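Local coordinates for pathogenicity island protein (Staphylococcus aureus subsp. aureus, PDB 3HL6) that is of unknown function but is encoded as an open reading frame of a mobile staphylococcal pathogenicity island, at residues F42-V47 against M158-A163. Numbering follows the deposited sequence.
Sequences FDMVYV and MLYQLA
Phe42 and Ala163 bring the two backbones to 7.5 Å between their CA atoms, whereas Met44 and Tyr160 stand 9.3 Å apart at CA, so the start of strand 44-49 and the loop before it meet the last turn of helix 152-163 mainly through side chains. Ala163 CB sits over the middle of the Phe42 ring, 3.7 Å from its centroid and 10° off the normal, a CH-pi contact for which the short methyl suits the helix and the flat phenyl ring the loop. The same methyl meets Met44 CE at 3.5 Å, on a different side from the phenylalanine ring. Methionine suits the strand because its long, unbranched apolar chain, extended beyond CG (chi2 166°, chi3 -179°), reaches the helix and brings CE alongside the tyrosine, 3.6 Å from Tyr160 CD1, the two side chains running past each other in opposite directions. The sulfur approaches that ring obliquely, SD being 5.3 Å from the centroid, a Met-aromatic contact. Tyrosine suits a buried helix position here: its ring packs against Met44 and stacks with Phe68, while its hydroxyl is hydrogen-bonded to Val57 N at the end of strand 52-57. Leu177 of helix 171-184 touches both Phe42 and Tyr160. The sheet and helix are therefore joined here by dispersion and aromatic contacts, with Tyr160 OH and Ala163 O hydrogen-bonded outside the two segments, the latter to Arg13 NH2.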
loop_
_atom_site.group_PDB
_atom_site.type_symbol
_atom_site.label_atom_id
_atom_site.label_comp_id
_atom_site.label_asym_id
_atom_site.label_seq_id
_atom_site.Cartn_x
_atom_site.Cartn_y
_atom_site.Cartn_z
ATOM N N PHE B 42 -12.425 -7.941 -12.652
ATOM C CA PHE B 42 -11.999 -7.270 -13.869
ATOM C C PHE B 42 -11.250 -8.269 -14.688
ATOM O O PHE B 42 -10.889 -7.995 -15.830
ATOM C CB PHE B 42 -11.037 -6.110 -13.555
ATOM C CG PHE B 42 -11.718 -4.794 -13.295
ATOM C CD1 PHE B 42 -12.154 -4.010 -14.340
ATOM C CD2 PHE B 42 -11.898 -4.347 -12.008
ATOM C CE1 PHE B 42 -12.770 -2.793 -14.107
ATOM C CE2 PHE B 42 -12.517 -3.117 -11.754
ATOM C CZ PHE B 42 -12.954 -2.345 -12.809
ATOM N N ASP B 43 -10.980 -9.421 -14.075
ATOM C CA ASP B 43 -10.572 -10.598 -14.799
ATOM C C ASP B 43 -9.249 -10.394 -15.526
ATOM O O ASP B 43 -9.125 -10.667 -16.721
ATOM C CB ASP B 43 -11.638 -10.918 -15.807
ATOM C CG ASP B 43 -11.713 -12.380 -16.119
ATOM O OD1 ASP B 43 -10.741 -13.121 -15.823
ATOM O OD2 ASP B 43 -12.768 -12.768 -16.671
ATOM N N MET B 44 -8.249 -9.914 -14.809
ATOM C CA MET B 44 -7.031 -9.499 -15.470
ATOM C C MET B 44 -6.081 -10.669 -15.519
ATOM O O MET B 44 -6.089 -11.520 -14.625
ATOM C CB MET B 44 -6.385 -8.320 -14.733
ATOM C CG MET B 44 -7.148 -7.015 -14.872
ATOM S SD MET B 44 -6.560 -5.813 -13.660
ATOM C CE MET B 44 -7.601 -4.390 -13.971
ATOM N N VAL B 45 -5.260 -10.707 -16.561
ATOM C CA VAL B 45 -4.078 -11.557 -16.575
ATOM C C VAL B 45 -2.844 -10.724 -16.199
ATOM O O VAL B 45 -2.558 -9.696 -16.824
ATOM C CB VAL B 45 -3.912 -12.191 -17.984
ATOM C CG1 VAL B 45 -2.593 -12.969 -18.107
ATOM C CG2 VAL B 45 -5.109 -13.077 -18.297
ATOM N N TYR B 46 -2.120 -11.155 -15.173
ATOM C CA TYR B 46 -0.967 -10.371 -14.694
ATOM C C TYR B 46 0.340 -11.036 -15.053
ATOM O O TYR B 46 0.502 -12.235 -14.876
ATOM C CB TYR B 46 -1.003 -10.180 -13.172
ATOM C CG TYR B 46 -2.310 -9.641 -12.650
ATOM C CD1 TYR B 46 -3.353 -10.509 -12.315
ATOM C CD2 TYR B 46 -2.514 -8.264 -12.491
ATOM C CE1 TYR B 46 -4.551 -10.024 -11.832
ATOM C CE2 TYR B 46 -3.720 -7.769 -12.001
ATOM C CZ TYR B 46 -4.735 -8.660 -11.682
ATOM O OH TYR B 46 -5.943 -8.199 -11.195
ATOM N N VAL B 47 1.293 -10.247 -15.529
ATOM C CA VAL B 47 2.579 -10.772 -15.901
ATOM C C VAL B 47 3.670 -9.972 -15.205
ATOM O O VAL B 47 3.656 -8.735 -15.215
ATOM C CB VAL B 47 2.761 -10.724 -17.422
ATOM C CG1 VAL B 47 4.212 -10.933 -17.785
ATOM C CG2 VAL B 47 1.866 -11.781 -18.103
ATOM N N MET B 158 -3.240 3.850 -16.386
ATOM C CA MET B 158 -3.775 4.482 -15.208
ATOM C C MET B 158 -5.207 4.011 -14.856
ATOM O O MET B 158 -5.516 3.779 -13.702
ATOM C CB MET B 158 -3.677 5.992 -15.379
ATOM C CG MET B 158 -3.844 6.700 -14.108
ATOM S SD MET B 158 -5.307 7.690 -14.280
ATOM C CE MET B 158 -4.643 9.300 -13.727
ATOM N N LEU B 159 -6.061 3.844 -15.859
ATOM C CA LEU B 159 -7.321 3.093 -15.690
ATOM C C LEU B 159 -7.073 1.735 -15.062
ATOM O O LEU B 159 -7.720 1.359 -14.103
ATOM C CB LEU B 159 -8.060 2.943 -17.031
ATOM C CG LEU B 159 -8.707 4.230 -17.569
ATOM C CD1 LEU B 159 -9.161 4.057 -18.997
ATOM C CD2 LEU B 159 -9.860 4.636 -16.674
ATOM N N TYR B 160 -6.101 1.003 -15.570
ATOM C CA TYR B 160 -5.797 -0.265 -14.926
ATOM C C TYR B 160 -5.463 -0.121 -13.454
ATOM O O TYR B 160 -5.851 -0.954 -12.667
ATOM C CB TYR B 160 -4.698 -1.016 -15.660
ATOM C CG TYR B 160 -5.258 -1.833 -16.772
ATOM C CD1 TYR B 160 -5.428 -3.208 -16.638
ATOM C CD2 TYR B 160 -5.660 -1.233 -17.938
ATOM C CE1 TYR B 160 -5.952 -3.965 -17.654
ATOM C CE2 TYR B 160 -6.176 -1.967 -18.965
ATOM C CZ TYR B 160 -6.334 -3.339 -18.822
ATOM O OH TYR B 160 -6.861 -4.067 -19.878
ATOM N N GLN B 161 -4.732 0.918 -13.075
ATOM C CA GLN B 161 -4.278 1.073 -11.695
ATOM C C GLN B 161 -5.437 1.368 -10.748
ATOM O O GLN B 161 -5.542 0.773 -9.678
ATOM C CB GLN B 161 -3.208 2.169 -11.596
ATOM C CG GLN B 161 -1.884 1.769 -12.248
ATOM C CD GLN B 161 -0.896 2.941 -12.398
ATOM O OE1 GLN B 161 -1.287 4.095 -12.547
ATOM N NE2 GLN B 161 0.364 2.641 -12.341
ATOM N N LEU B 162 -6.295 2.303 -11.144
ATOM C CA LEU B 162 -7.566 2.506 -10.471
ATOM C C LEU B 162 -8.336 1.190 -10.307
ATOM O O LEU B 162 -8.820 0.886 -9.211
ATOM C CB LEU B 162 -8.399 3.530 -11.238
ATOM C CG LEU B 162 -7.709 4.885 -11.253
ATOM C CD1 LEU B 162 -8.385 5.897 -12.157
ATOM C CD2 LEU B 162 -7.668 5.388 -9.809
ATOM N N ALA B 163 -8.403 0.390 -11.365
ATOM C CA ALA B 163 -9.270 -0.790 -11.344
ATOM C C ALA B 163 -8.898 -1.746 -10.204
ATOM O O ALA B 163 -9.778 -2.391 -9.617
ATOM C CB ALA B 163 -9.268 -1.529 -12.699
#